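Long-range contacts in DotU family type IV/VI secretion system protein (Acinetobacter baumannii, PDB 6Y4R), which is the cytoplasmic domain of TssL, a key component of the bacterial type VI secretion system, and probably serves in its membrane-anchored complex: residues Asp10-Ile15 with Tyr60-Leu65; Phe16-Gln21 with Glu68-Gln73; Ala64-Thr69 with Ser88-Ser93; Gln103-Leu108 with Tyr127-Gly132. All coordinates share one frame; numbering follows the deposited sequence.

Interaction 1. Residues Asp10-Ile15 with Tyr60-Leu65; sequences DGFYLI and YAFCAL
Phe62 has CG anti to its backbone N (chi1 174°), which sends its ring across to the helix carrying Gly11, Phe12 and Ile15; Phe12 instead has CG anti to its carbonyl carbon, and its ring slides past that of Phe62 in the opposite direction. The edge of the Phe62 ring lies against the backbone of Gly11, with CE1 of Phe62 3.3 Å from C of Gly11 and the carbonyl oxygen of Gly11 in the ring plane. The two phenylalanine rings meet obliquely, their centroids 5.7 Å apart and their planes at 54°, with CE1 of Phe12 at 3.8 Å from CD1 of Phe62. This is apolar packing between two nearly parallel helices of an all-helical domain, helix 9-19 and helix 52-71, whose short segments have axes 11.2 Å apart at closest approach and run in the same direction. One turn further on, Ile15 and Leu65 point at each other, and CD1 of Ile15 reaches CG of Leu65 at 3.9 Å. The CG1 atom of Ile15 also touches CE1 of Phe62. Leu65 uses its CD2 branch at the edge of the Phe12 ring, near the ring plane, the two side chains crossing at about a right angle. Beyond the pair, Tyr127 meets Phe12 edge-to-face, while Leu38 of helix 27-47 packs on Phe62.

Interaction 2. Residues Phe16-Gln21 with Glu68-Gln73; sequences FLIRNQ and ETIVTQ
Ile18 lies over the helix carrying Thr69 and Ile70 and splits its branches between them: CG2 of Ile18 rests on CG2 of Thr69 at 3.6 Å, while CD1 of Ile18 reaches CG1 of Ile70 at 3.7 Å. The methyl of Thr69 is anti to its backbone N, which turns it toward Ile18 and leaves OG1 to bond the carbonyl of Leu65, one turn back in its own helix. At the margin, the Arg19 side chain crosses that of Thr69 at about a right angle, CG of Arg19 lying 4.1 Å from CG2 of Thr69. Helix 9-19 stops here in a Schellman motif, with Gln21 as its C-prime residue at positive phi: Gln21 N bonds Ile18 O and Tyr22 N bonds Leu17 O. The bent side chain of Gln21 folds back to the helix end, where NE2 of Gln21 donates to Arg19 O (3.1 Å, N-H...O angle 160°) from above the carbonyl plane, about 66° out of it. Across from it stands Gln73, on the segment 68-73, and the two glutamine side chains cross at a slant. Tyr78, from a loop, packs on both of them.

Interaction 3. Residues Ala64-Thr69 with Ser88-Ser93; sequences ALIDET and SPLQLS
Asp67 takes two consecutive backbone N-H groups from the start of helix 90-95 on its carboxylate. Leu90 N donates to OD1 of Asp67 at 3.1 Å, on the syn lone pair, and Gln91 N donates to OD2 of Asp67 at 2.8 Å, also on the syn side but 21° out of the carboxylate plane. The second bond is the straighter, at 161° against 148°. Lying at the amino end of helix 90-95, the Asp67 carboxylate is probably favoured as the anion, and Trp85 NE1 gives OD1 a further donor. Van der Waals contacts fill in around it. CB of Pro89, the N-cap residue, lies 3.4 Å from OD2 of Asp67, and the methylenes of Gln91 pass alongside the same oxygen. The bent Gln91 chain then carries its amide beside Ala64, with NE2 of Gln91 3.6 Å from CB of Ala64. A looser apolar touch joins CG2 of Ile66 to CD1 of Leu90 at 4.2 Å. Among the neighbouring helices, helix 27-47 packs against Leu90 through Ile34 and Leu35, while Ala100 of helix 100-114 meets both Ala64 and Gln91.

Interaction 4. Residues Gln103-Leu108 with Tyr127-Gly132; sequences QFFEIL and YCLLLG
Leu129 of helix 119-130 sets its two methyl branches against helix 100-114 and has more surface buried here than any other residue. Its CD2 lies 3.8 Å from CE1 of Phe105 and 3.9 Å from CE1 of Phe104, oblique to both rings, while its CD1 meets CD2 of Leu108 tip to tip at 4.1 Å. Phe104 comes next. A chi1 of 174° swings its ring away from the backbone N toward helix 119-130, where CZ of Phe104 also lies 4.0 Å from CG of Leu129. Cys128 is the third, and it works through its methylene: CB sits at the edge of the Phe104 ring, near the ring plane and 4.0 Å from CE2 of Phe104. Within helix 100-114, CD1 of Phe104 lies over the centre of one face of the Phe105 ring. Just beyond Leu129, helix 119-130 ends in a Schellman motif with Gly132 as the C-prime residue: Gly132 N bonds Leu129 O and Phe133 N bonds Cys128 O. Phe133 stacks on Phe104. The backbones stay well apart, with CA of Phe104 10.1 Å from CA of Cys128. Ala61 of helix 52-71 packs on Phe104, whereas Val149 of helix 143-159 meets Leu129 and Leu148 of the same helix meets Phe105.

In the fold
Helix 52-71 is common to interactions 1, 2 and 3. Interactions 1 and 2 run along the same pairing with helix 9-19, their centres about 11 Å apart, and cross in chain order. Interaction 3 uses another side of that helix: Leu65 turns to helix 9-19 while Asp67 turns to helix 90-95, and Ile66 bridges the two, its CB lying 3.6 Å from CD1 of Ile15. Interaction 4, which joins helix 100-114 to helix 119-130, reaches interaction 1 through CD2 of Leu65 and SG of Cys128, 3.4 Å apart. Interactions 2 and 4 have centres about 16 Å apart, yet NE of Arg19 comes within 2.9 Å of O of Leu131.

Interaction 1. Residues Asp10-Ile15 with Tyr60-Leu65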
loop_
_atom_site.group_PDB
_atom_site.type_symbol
_atom_site.label_atom_id
_atom_site.label_comp_id
_atom_site.label_asym_id
_atom_site.label_seq_id
_atom_site.Cartn_x
_atom_site.Cartn_y
_atom_site.Cartn_z
ATOM N N ASP A 10 -0.027 -9.938 -7.180
ATOM C CA ASP A 10 1.380 -10.345 -7.134
ATOM C C ASP A 10 2.193 -9.469 -6.181
ATOM O O ASP A 10 3.078 -9.970 -5.476
ATOM C CB ASP A 10 1.995 -10.301 -8.535
ATOM C CG ASP A 10 1.552 -11.469 -9.427
ATOM O OD1 ASP A 10 0.964 -12.457 -8.914
ATOM O OD2 ASP A 10 1.819 -11.406 -10.651
ATOM N N GLY A 11 1.908 -8.161 -6.148
ATOM C CA GLY A 11 2.639 -7.262 -5.262
ATOM C C GLY A 11 2.311 -7.467 -3.792
ATOM O O GLY A 11 3.204 -7.418 -2.936
ATOM N N PHE A 12 1.019 -7.658 -3.474
ATOM C CA PHE A 12 0.601 -7.860 -2.091
ATOM C C PHE A 12 1.166 -9.148 -1.503
ATOM O O PHE A 12 1.338 -9.247 -0.283
ATOM C CB PHE A 12 -0.932 -7.882 -1.983
ATOM C CG PHE A 12 -1.571 -6.526 -2.050
ATOM C CD1 PHE A 12 -1.061 -5.464 -1.314
ATOM C CD2 PHE A 12 -2.710 -6.318 -2.811
ATOM C CE1 PHE A 12 -1.653 -4.189 -1.370
ATOM C CE2 PHE A 12 -3.322 -5.041 -2.868
ATOM C CZ PHE A 12 -2.784 -3.978 -2.144
ATOM N N TYR A 13 1.444 -10.156 -2.340
ATOM C CA TYR A 13 2.010 -11.410 -1.826
ATOM C C TYR A 13 3.404 -11.207 -1.259
ATOM O O TYR A 13 3.810 -11.912 -0.322
ATOM C CB TYR A 13 2.098 -12.474 -2.904
ATOM C CG TYR A 13 2.771 -13.757 -2.404
ATOM C CD1 TYR A 13 2.261 -14.446 -1.305
ATOM C CD2 TYR A 13 3.918 -14.276 -3.025
ATOM C CE1 TYR A 13 2.868 -15.627 -0.846
ATOM C CE2 TYR A 13 4.532 -15.442 -2.571
ATOM C CZ TYR A 13 4.008 -16.112 -1.491
ATOM O OH TYR A 13 4.687 -17.259 -1.114
ATOM N N LEU A 14 4.169 -10.289 -1.856
ATOM C CA LEU A 14 5.517 -9.975 -1.394
ATOM C C LEU A 14 5.486 -9.101 -0.147
ATOM O O LEU A 14 6.418 -9.165 0.662
ATOM C CB LEU A 14 6.306 -9.281 -2.509
ATOM C CG LEU A 14 6.396 -9.896 -3.916
ATOM C CD1 LEU A 14 7.077 -8.934 -4.864
ATOM C CD2 LEU A 14 7.146 -11.207 -3.907
ATOM N N ILE A 15 4.413 -8.306 0.025
ATOM C CA ILE A 15 4.131 -7.655 1.308
ATOM C C ILE A 15 3.880 -8.697 2.382
ATOM O O ILE A 15 4.311 -8.553 3.531
ATOM C CB ILE A 15 2.896 -6.748 1.210
ATOM C CG1 ILE A 15 3.010 -5.695 0.106
ATOM C CG2 ILE A 15 2.652 -6.105 2.575
ATOM C CD1 ILE A 15 3.649 -4.460 0.528
ATOM N N TYR A 60 0.067 4.448 -5.029
ATOM C CA TYR A 60 0.564 5.265 -3.920
ATOM C C TYR A 60 0.415 4.531 -2.589
ATOM O O TYR A 60 1.334 4.526 -1.760
ATOM C CB TYR A 60 -0.178 6.611 -3.883
ATOM C CG TYR A 60 0.241 7.513 -2.732
ATOM C CD1 TYR A 60 -0.304 7.355 -1.454
ATOM C CD2 TYR A 60 1.193 8.506 -2.919
ATOM C CE1 TYR A 60 0.098 8.154 -0.398
ATOM C CE2 TYR A 60 1.597 9.320 -1.875
ATOM C CZ TYR A 60 1.050 9.147 -0.617
ATOM O OH TYR A 60 1.463 9.967 0.417
ATOM N N ALA A 61 -0.753 3.919 -2.370
ATOM C CA ALA A 61 -1.020 3.177 -1.145
ATOM C C ALA A 61 -0.093 1.983 -1.023
ATOM O O ALA A 61 0.381 1.668 0.076
ATOM C CB ALA A 61 -2.481 2.716 -1.117
ATOM N N PHE A 62 0.151 1.279 -2.129
ATOM C CA PHE A 62 1.023 0.111 -2.063
ATOM C C PHE A 62 2.456 0.518 -1.740
ATOM O O PHE A 62 3.163 -0.199 -1.029
ATOM C CB PHE A 62 0.968 -0.664 -3.377
ATOM C CG PHE A 62 1.943 -1.806 -3.455
ATOM C CD1 PHE A 62 1.519 -3.098 -3.197
ATOM C CD2 PHE A 62 3.278 -1.600 -3.805
ATOM C CE1 PHE A 62 2.412 -4.169 -3.272
ATOM C CE2 PHE A 62 4.181 -2.668 -3.873
ATOM C CZ PHE A 62 3.744 -3.947 -3.612
ATOM N N CYS A 63 2.914 1.648 -2.282
ATOM C CA CYS A 63 4.263 2.117 -1.988
ATOM C C CYS A 63 4.383 2.611 -0.548
ATOM O O CYS A 63 5.382 2.336 0.130
ATOM C CB CYS A 63 4.663 3.201 -2.985
ATOM S SG CYS A 63 4.896 2.553 -4.679
ATOM N N ALA A 64 3.380 3.336 -0.053
ATOM C CA ALA A 64 3.397 3.704 1.360
ATOM C C ALA A 64 3.443 2.458 2.247
ATOM O O ALA A 64 4.115 2.454 3.285
ATOM C CB ALA A 64 2.191 4.586 1.693
ATOM N N LEU A 65 2.762 1.386 1.835
ATOM C CA LEU A 65 2.634 0.173 2.646
ATOM C C LEU A 65 3.900 -0.678 2.624
ATOM O O LEU A 65 4.316 -1.205 3.663
ATOM C CB LEU A 65 1.425 -0.635 2.174
ATOM C CG LEU A 65 1.281 -2.109 2.527
ATOM C CD1 LEU A 65 0.956 -2.293 3.992
ATOM C CD2 LEU A 65 0.193 -2.705 1.671
#

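Interaction 2. Residues Phe16-Gln21 with Glu68-Gln73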
loop_
_atom_site.group_PDB
_atom_site.type_symbol
_atom_site.label_atom_id
_atom_site.label_comp_id
_atom_site.label_asym_id
_atom_site.label_seq_id
_atom_site.Cartn_x
_atom_site.Cartn_y
_atom_site.Cartn_z
ATOM N N PHE A 16 3.087 -9.714 2.043
ATOM C CA PHE A 16 2.745 -10.763 2.990
ATOM C C PHE A 16 3.977 -11.559 3.406
ATOM O O PHE A 16 4.075 -11.978 4.565
ATOM C CB PHE A 16 1.668 -11.670 2.376
ATOM C CG PHE A 16 0.780 -12.356 3.390
ATOM C CD1 PHE A 16 0.350 -11.697 4.534
ATOM C CD2 PHE A 16 0.372 -13.677 3.190
ATOM C CE1 PHE A 16 -0.467 -12.343 5.467
ATOM C CE2 PHE A 16 -0.447 -14.336 4.119
ATOM C CZ PHE A 16 -0.865 -13.668 5.259
ATOM N N LEU A 17 4.935 -11.767 2.489
ATOM C CA LEU A 17 6.135 -12.544 2.825
ATOM C C LEU A 17 7.005 -11.819 3.841
ATOM O O LEU A 17 7.540 -12.439 4.770
ATOM C CB LEU A 17 6.986 -12.845 1.589
ATOM C CG LEU A 17 6.507 -13.843 0.544
ATOM C CD1 LEU A 17 7.424 -13.794 -0.678
ATOM C CD2 LEU A 17 6.406 -15.263 1.120
ATOM N N ILE A 18 7.186 -10.516 3.663
ATOM C CA ILE A 18 7.974 -9.732 4.614
ATOM C C ILE A 18 7.287 -9.691 5.967
ATOM O O ILE A 18 7.937 -9.803 7.018
ATOM C CB ILE A 18 8.246 -8.321 4.061
ATOM C CG1 ILE A 18 9.045 -8.430 2.758
ATOM C CG2 ILE A 18 8.903 -7.440 5.112
ATOM C CD1 ILE A 18 9.529 -7.105 2.241
ATOM N N ARG A 19 5.960 -9.563 5.963
ATOM C CA ARG A 19 5.224 -9.616 7.214
ATOM C C ARG A 19 5.422 -10.966 7.867
ATOM O O ARG A 19 5.495 -11.063 9.095
ATOM C CB ARG A 19 3.747 -9.370 6.937
ATOM C CG ARG A 19 3.340 -7.914 6.645
ATOM C CD ARG A 19 1.823 -7.832 6.717
ATOM N NE ARG A 19 1.318 -7.322 7.989
ATOM C CZ ARG A 19 0.236 -7.811 8.585
ATOM N NH1 ARG A 19 -0.421 -8.833 8.032
ATOM N NH2 ARG A 19 -0.180 -7.298 9.738
ATOM N N ASN A 20 5.555 -12.011 7.051
ATOM C CA ASN A 20 5.776 -13.374 7.504
ATOM C C ASN A 20 7.251 -13.716 7.657
ATOM O O ASN A 20 7.614 -14.904 7.657
ATOM C CB ASN A 20 5.103 -14.345 6.544
ATOM C CG ASN A 20 3.601 -14.210 6.554
ATOM O OD1 ASN A 20 3.031 -13.512 7.409
ATOM N ND2 ASN A 20 2.938 -14.904 5.626
ATOM N N GLN A 21 8.103 -12.704 7.761
ATOM C CA GLN A 21 9.488 -12.813 8.184
ATOM C C GLN A 21 10.375 -13.403 7.094
ATOM O O GLN A 21 11.530 -13.763 7.377
ATOM C CB GLN A 21 9.609 -13.614 9.488
ATOM C CG GLN A 21 9.035 -12.865 10.689
ATOM C CD GLN A 21 9.364 -11.370 10.639
ATOM O OE1 GLN A 21 10.466 -10.950 11.005
ATOM N NE2 GLN A 21 8.390 -10.556 10.217
ATOM N N GLU A 68 6.725 1.031 4.764
ATOM C CA GLU A 68 6.660 0.960 6.224
ATOM C C GLU A 68 6.768 -0.462 6.744
ATOM O O GLU A 68 7.259 -0.676 7.859
ATOM C CB GLU A 68 5.393 1.643 6.742
ATOM C CG GLU A 68 5.010 1.250 8.171
ATOM C CD GLU A 68 3.669 1.821 8.643
ATOM O OE1 GLU A 68 3.513 3.054 8.587
ATOM O OE2 GLU A 68 2.770 1.054 9.060
ATOM N N THR A 69 6.323 -1.440 5.961
ATOM C CA THR A 69 6.539 -2.834 6.325
ATOM C C THR A 69 8.028 -3.111 6.478
ATOM O O THR A 69 8.458 -3.771 7.433
ATOM C CB THR A 69 5.919 -3.748 5.268
ATOM O OG1 THR A 69 4.508 -3.521 5.209
ATOM C CG2 THR A 69 6.180 -5.190 5.584
ATOM N N ILE A 70 8.825 -2.621 5.525
ATOM C CA ILE A 70 10.264 -2.867 5.522
ATOM C C ILE A 70 10.961 -2.076 6.627
ATOM O O ILE A 70 11.810 -2.610 7.347
ATOM C CB ILE A 70 10.849 -2.538 4.141
ATOM C CG1 ILE A 70 10.461 -3.631 3.144
ATOM C CG2 ILE A 70 12.367 -2.327 4.244
ATOM C CD1 ILE A 70 10.825 -3.322 1.745
ATOM N N VAL A 71 10.643 -0.787 6.761
ATOM C CA VAL A 71 11.385 0.049 7.699
ATOM C C VAL A 71 11.056 -0.262 9.170
ATOM O O VAL A 71 11.901 -0.033 10.043
ATOM C CB VAL A 71 11.169 1.542 7.329
ATOM C CG1 VAL A 71 9.768 2.078 7.763
ATOM C CG2 VAL A 71 12.295 2.398 7.870
ATOM N N THR A 72 9.865 -0.799 9.476
ATOM C CA THR A 72 9.475 -1.104 10.858
ATOM C C THR A 72 10.075 -2.413 11.370
ATOM O O THR A 72 10.016 -2.691 12.579
ATOM C CB THR A 72 7.948 -1.148 11.013
ATOM O OG1 THR A 72 7.365 -1.965 9.985
ATOM C CG2 THR A 72 7.372 0.257 10.949
ATOM N N GLN A 73 10.592 -3.245 10.476
ATOM C CA GLN A 73 11.143 -4.524 10.874
ATOM C C GLN A 73 12.253 -4.359 11.897
ATOM O O GLN A 73 13.198 -3.596 11.696
ATOM C CB GLN A 73 11.668 -5.241 9.636
ATOM C CG GLN A 73 10.580 -5.747 8.722
ATOM C CD GLN A 73 9.523 -6.582 9.449
ATOM O OE1 GLN A 73 8.342 -6.487 9.133
ATOM N NE2 GLN A 73 9.956 -7.456 10.365
#

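Interaction 3. Residues Ala64-Thr69 with Ser88-Ser93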
loop_
_atom_site.group_PDB
_atom_site.type_symbol
_atom_site.label_atom_id
_atom_site.label_comp_id
_atom_site.label_asym_id
_atom_site.label_seq_id
_atom_site.Cartn_x
_atom_site.Cartn_y
_atom_site.Cartn_z
ATOM N N ALA A 64 3.380 3.336 -0.053
ATOM C CA ALA A 64 3.397 3.704 1.360
ATOM C C ALA A 64 3.443 2.458 2.247
ATOM O O ALA A 64 4.115 2.454 3.285
ATOM C CB ALA A 64 2.191 4.586 1.693
ATOM N N LEU A 65 2.762 1.386 1.835
ATOM C CA LEU A 65 2.634 0.173 2.646
ATOM C C LEU A 65 3.900 -0.678 2.624
ATOM O O LEU A 65 4.316 -1.205 3.663
ATOM C CB LEU A 65 1.425 -0.635 2.174
ATOM C CG LEU A 65 1.281 -2.109 2.527
ATOM C CD1 LEU A 65 0.956 -2.293 3.992
ATOM C CD2 LEU A 65 0.193 -2.705 1.671
ATOM N N ILE A 66 4.484 -0.885 1.438
ATOM C CA ILE A 66 5.738 -1.637 1.331
ATOM C C ILE A 66 6.870 -0.898 2.036
ATOM O O ILE A 66 7.726 -1.526 2.672
ATOM C CB ILE A 66 6.080 -1.917 -0.147
ATOM C CG1 ILE A 66 7.326 -2.795 -0.266
ATOM C CG2 ILE A 66 6.282 -0.618 -0.929
ATOM C CD1 ILE A 66 7.212 -4.095 0.436
ATOM N N ASP A 67 6.868 0.441 1.989
ATOM C CA ASP A 67 7.947 1.173 2.643
ATOM C C ASP A 67 7.915 0.972 4.153
ATOM O O ASP A 67 8.955 0.700 4.769
ATOM C CB ASP A 67 7.876 2.680 2.349
ATOM C CG ASP A 67 8.392 3.079 0.952
ATOM O OD1 ASP A 67 8.968 2.242 0.222
ATOM O OD2 ASP A 67 8.336 4.294 0.638
ATOM N N GLU A 68 6.725 1.031 4.764
ATOM C CA GLU A 68 6.660 0.960 6.224
ATOM C C GLU A 68 6.768 -0.462 6.744
ATOM O O GLU A 68 7.259 -0.676 7.859
ATOM C CB GLU A 68 5.393 1.643 6.742
ATOM C CG GLU A 68 5.010 1.250 8.171
ATOM C CD GLU A 68 3.669 1.821 8.643
ATOM O OE1 GLU A 68 3.513 3.054 8.587
ATOM O OE2 GLU A 68 2.770 1.054 9.060
ATOM N N THR A 69 6.323 -1.440 5.961
ATOM C CA THR A 69 6.539 -2.834 6.325
ATOM C C THR A 69 8.028 -3.111 6.478
ATOM O O THR A 69 8.458 -3.771 7.433
ATOM C CB THR A 69 5.919 -3.748 5.268
ATOM O OG1 THR A 69 4.508 -3.521 5.209
ATOM C CG2 THR A 69 6.180 -5.190 5.584
ATOM N N SER A 88 16.671 5.078 -1.011
ATOM C CA SER A 88 15.554 5.725 -1.691
ATOM C C SER A 88 14.296 4.920 -1.437
ATOM O O SER A 88 14.025 3.955 -2.159
ATOM C CB SER A 88 15.794 5.849 -3.193
ATOM O OG SER A 88 14.830 6.738 -3.740
ATOM N N PRO A 89 13.494 5.280 -0.456
ATOM C CA PRO A 89 12.195 4.619 -0.319
ATOM C C PRO A 89 11.296 4.994 -1.480
ATOM O O PRO A 89 11.437 6.059 -2.084
ATOM C CB PRO A 89 11.659 5.120 1.026
ATOM C CG PRO A 89 12.809 5.850 1.679
ATOM C CD PRO A 89 13.813 6.197 0.639
ATOM N N LEU A 90 10.382 4.080 -1.817
ATOM C CA LEU A 90 9.589 4.242 -3.042
ATOM C C LEU A 90 8.613 5.413 -2.945
ATOM O O LEU A 90 8.210 5.983 -3.972
ATOM C CB LEU A 90 8.820 2.968 -3.353
ATOM C CG LEU A 90 9.698 1.776 -3.701
ATOM C CD1 LEU A 90 8.863 0.529 -4.075
ATOM C CD2 LEU A 90 10.664 2.162 -4.804
ATOM N N GLN A 91 8.216 5.783 -1.727
ATOM C CA GLN A 91 7.418 6.988 -1.566
ATOM C C GLN A 91 8.191 8.203 -2.022
ATOM O O GLN A 91 7.636 9.087 -2.684
ATOM C CB GLN A 91 6.991 7.164 -0.111
ATOM C CG GLN A 91 5.664 6.517 0.253
ATOM C CD GLN A 91 4.472 7.310 -0.312
ATOM O OE1 GLN A 91 4.407 8.540 -0.201
ATOM N NE2 GLN A 91 3.525 6.600 -0.910
ATOM N N LEU A 92 9.497 8.218 -1.756
ATOM C CA LEU A 92 10.323 9.371 -2.087
ATOM C C LEU A 92 10.789 9.295 -3.532
ATOM O O LEU A 92 10.815 10.309 -4.242
ATOM C CB LEU A 92 11.526 9.405 -1.139
ATOM C CG LEU A 92 12.598 10.475 -1.294
ATOM C CD1 LEU A 92 12.061 11.798 -0.789
ATOM C CD2 LEU A 92 13.864 10.113 -0.563
ATOM N N SER A 93 11.058 8.075 -4.001
ATOM C CA SER A 93 11.520 7.881 -5.372
ATOM C C SER A 93 10.398 8.121 -6.377
ATOM O O SER A 93 10.585 8.862 -7.353
ATOM C CB SER A 93 12.146 6.482 -5.513
ATOM O OG SER A 93 12.455 6.135 -6.855
#

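Interaction 4. Residues Gln103-Leu108 with Tyr127-Gly132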
loop_
_atom_site.group_PDB
_atom_site.type_symbol
_atom_site.label_atom_id
_atom_site.label_comp_id
_atom_site.label_asym_id
_atom_site.label_seq_id
_atom_site.Cartn_x
_atom_site.Cartn_y
_atom_site.Cartn_z
ATOM N N GLN A 103 -0.807 11.522 4.562
ATOM C CA GLN A 103 -1.539 11.760 3.330
ATOM C C GLN A 103 -2.269 10.515 2.831
ATOM O O GLN A 103 -3.260 10.640 2.104
ATOM C CB GLN A 103 -0.574 12.318 2.288
ATOM C CG GLN A 103 -1.202 12.625 0.972
ATOM C CD GLN A 103 -0.348 13.546 0.178
ATOM O OE1 GLN A 103 -0.356 13.519 -1.051
ATOM N NE2 GLN A 103 0.399 14.391 0.875
ATOM N N PHE A 104 -1.828 9.325 3.231
ATOM C CA PHE A 104 -2.613 8.115 2.979
ATOM C C PHE A 104 -4.022 8.268 3.551
ATOM O O PHE A 104 -5.000 7.792 2.959
ATOM C CB PHE A 104 -1.868 6.915 3.587
ATOM C CG PHE A 104 -2.600 5.593 3.534
ATOM C CD1 PHE A 104 -3.724 5.342 4.325
ATOM C CD2 PHE A 104 -2.111 4.563 2.737
ATOM C CE1 PHE A 104 -4.369 4.102 4.292
ATOM C CE2 PHE A 104 -2.756 3.307 2.704
ATOM C CZ PHE A 104 -3.885 3.089 3.483
ATOM N N PHE A 105 -4.144 8.943 4.703
ATOM C CA PHE A 105 -5.428 9.101 5.375
ATOM C C PHE A 105 -6.242 10.269 4.847
ATOM O O PHE A 105 -7.469 10.230 4.966
ATOM C CB PHE A 105 -5.206 9.189 6.888
ATOM C CG PHE A 105 -4.703 7.878 7.493
ATOM C CD1 PHE A 105 -5.543 6.765 7.558
ATOM C CD2 PHE A 105 -3.394 7.748 7.939
ATOM C CE1 PHE A 105 -5.104 5.563 8.082
ATOM C CE2 PHE A 105 -2.948 6.551 8.457
ATOM C CZ PHE A 105 -3.808 5.447 8.531
ATOM N N GLU A 106 -5.597 11.298 4.279
ATOM C CA GLU A 106 -6.312 12.342 3.540
ATOM C C GLU A 106 -6.965 11.771 2.288
ATOM O O GLU A 106 -8.140 12.030 2.015
ATOM C CB GLU A 106 -5.336 13.455 3.166
ATOM C CG GLU A 106 -4.584 13.985 4.353
ATOM C CD GLU A 106 -4.069 15.406 4.155
ATOM O OE1 GLU A 106 -3.920 16.144 5.161
ATOM O OE2 GLU A 106 -3.751 15.777 3.000
ATOM N N ILE A 107 -6.201 10.988 1.513
ATOM C CA ILE A 107 -6.723 10.323 0.314
ATOM C C ILE A 107 -7.821 9.329 0.690
ATOM O O ILE A 107 -8.811 9.149 -0.038
ATOM C CB ILE A 107 -5.575 9.653 -0.476
ATOM C CG1 ILE A 107 -4.494 10.705 -0.832
ATOM C CG2 ILE A 107 -6.123 8.929 -1.708
ATOM C CD1 ILE A 107 -3.234 10.175 -1.497
ATOM N N LEU A 108 -7.669 8.668 1.831
ATOM C CA LEU A 108 -8.693 7.717 2.237
ATOM C C LEU A 108 -10.004 8.432 2.524
ATOM O O LEU A 108 -11.068 7.960 2.111
ATOM C CB LEU A 108 -8.216 6.931 3.462
ATOM C CG LEU A 108 -9.207 5.985 4.135
ATOM C CD1 LEU A 108 -9.365 4.741 3.272
ATOM C CD2 LEU A 108 -8.719 5.615 5.510
ATOM N N TYR A 127 -7.407 -2.628 2.204
ATOM C CA TYR A 127 -6.571 -3.828 2.232
ATOM C C TYR A 127 -5.144 -3.535 2.681
ATOM O O TYR A 127 -4.511 -4.386 3.309
ATOM C CB TYR A 127 -6.596 -4.494 0.855
ATOM C CG TYR A 127 -6.056 -5.891 0.854
ATOM C CD1 TYR A 127 -6.671 -6.886 1.588
ATOM C CD2 TYR A 127 -4.971 -6.232 0.072
ATOM C CE1 TYR A 127 -6.177 -8.184 1.590
ATOM C CE2 TYR A 127 -4.471 -7.531 0.055
ATOM C CZ TYR A 127 -5.080 -8.501 0.814
ATOM O OH TYR A 127 -4.599 -9.789 0.806
ATOM N N CYS A 128 -4.613 -2.359 2.365
ATOM C CA CYS A 128 -3.332 -1.964 2.938
ATOM C C CYS A 128 -3.451 -1.795 4.450
ATOM O O CYS A 128 -2.493 -2.047 5.190
ATOM C CB CYS A 128 -2.853 -0.676 2.282
ATOM S SG CYS A 128 -2.486 -0.885 0.521
ATOM N N LEU A 129 -4.610 -1.330 4.930
ATOM C CA LEU A 129 -4.801 -1.235 6.374
ATOM C C LEU A 129 -4.879 -2.618 7.036
ATOM O O LEU A 129 -4.279 -2.818 8.100
ATOM C CB LEU A 129 -6.050 -0.394 6.690
ATOM C CG LEU A 129 -5.957 1.099 6.326
ATOM C CD1 LEU A 129 -7.320 1.786 6.261
ATOM C CD2 LEU A 129 -5.060 1.823 7.324
ATOM N N LEU A 130 -5.554 -3.606 6.405
ATOM C CA LEU A 130 -5.563 -4.961 6.983
ATOM C C LEU A 130 -4.203 -5.656 6.910
ATOM O O LEU A 130 -3.949 -6.551 7.729
ATOM C CB LEU A 130 -6.599 -5.898 6.335
ATOM C CG LEU A 130 -8.084 -5.597 6.151
ATOM C CD1 LEU A 130 -8.741 -6.598 5.181
ATOM C CD2 LEU A 130 -8.720 -5.669 7.505
ATOM N N LEU A 131 -3.320 -5.273 5.978
ATOM C CA LEU A 131 -1.984 -5.855 5.930
ATOM C C LEU A 131 -0.947 -5.056 6.727
ATOM O O LEU A 131 0.258 -5.165 6.450
ATOM C CB LEU A 131 -1.502 -6.034 4.488
ATOM C CG LEU A 131 -2.343 -6.814 3.482
ATOM C CD1 LEU A 131 -1.596 -6.874 2.118
ATOM C CD2 LEU A 131 -2.678 -8.214 4.015
ATOM N N GLY A 132 -1.388 -4.247 7.688
ATOM C CA GLY A 132 -0.530 -3.743 8.742
ATOM C C GLY A 132 -0.120 -2.295 8.633
ATOM O O GLY A 132 0.567 -1.798 9.535
#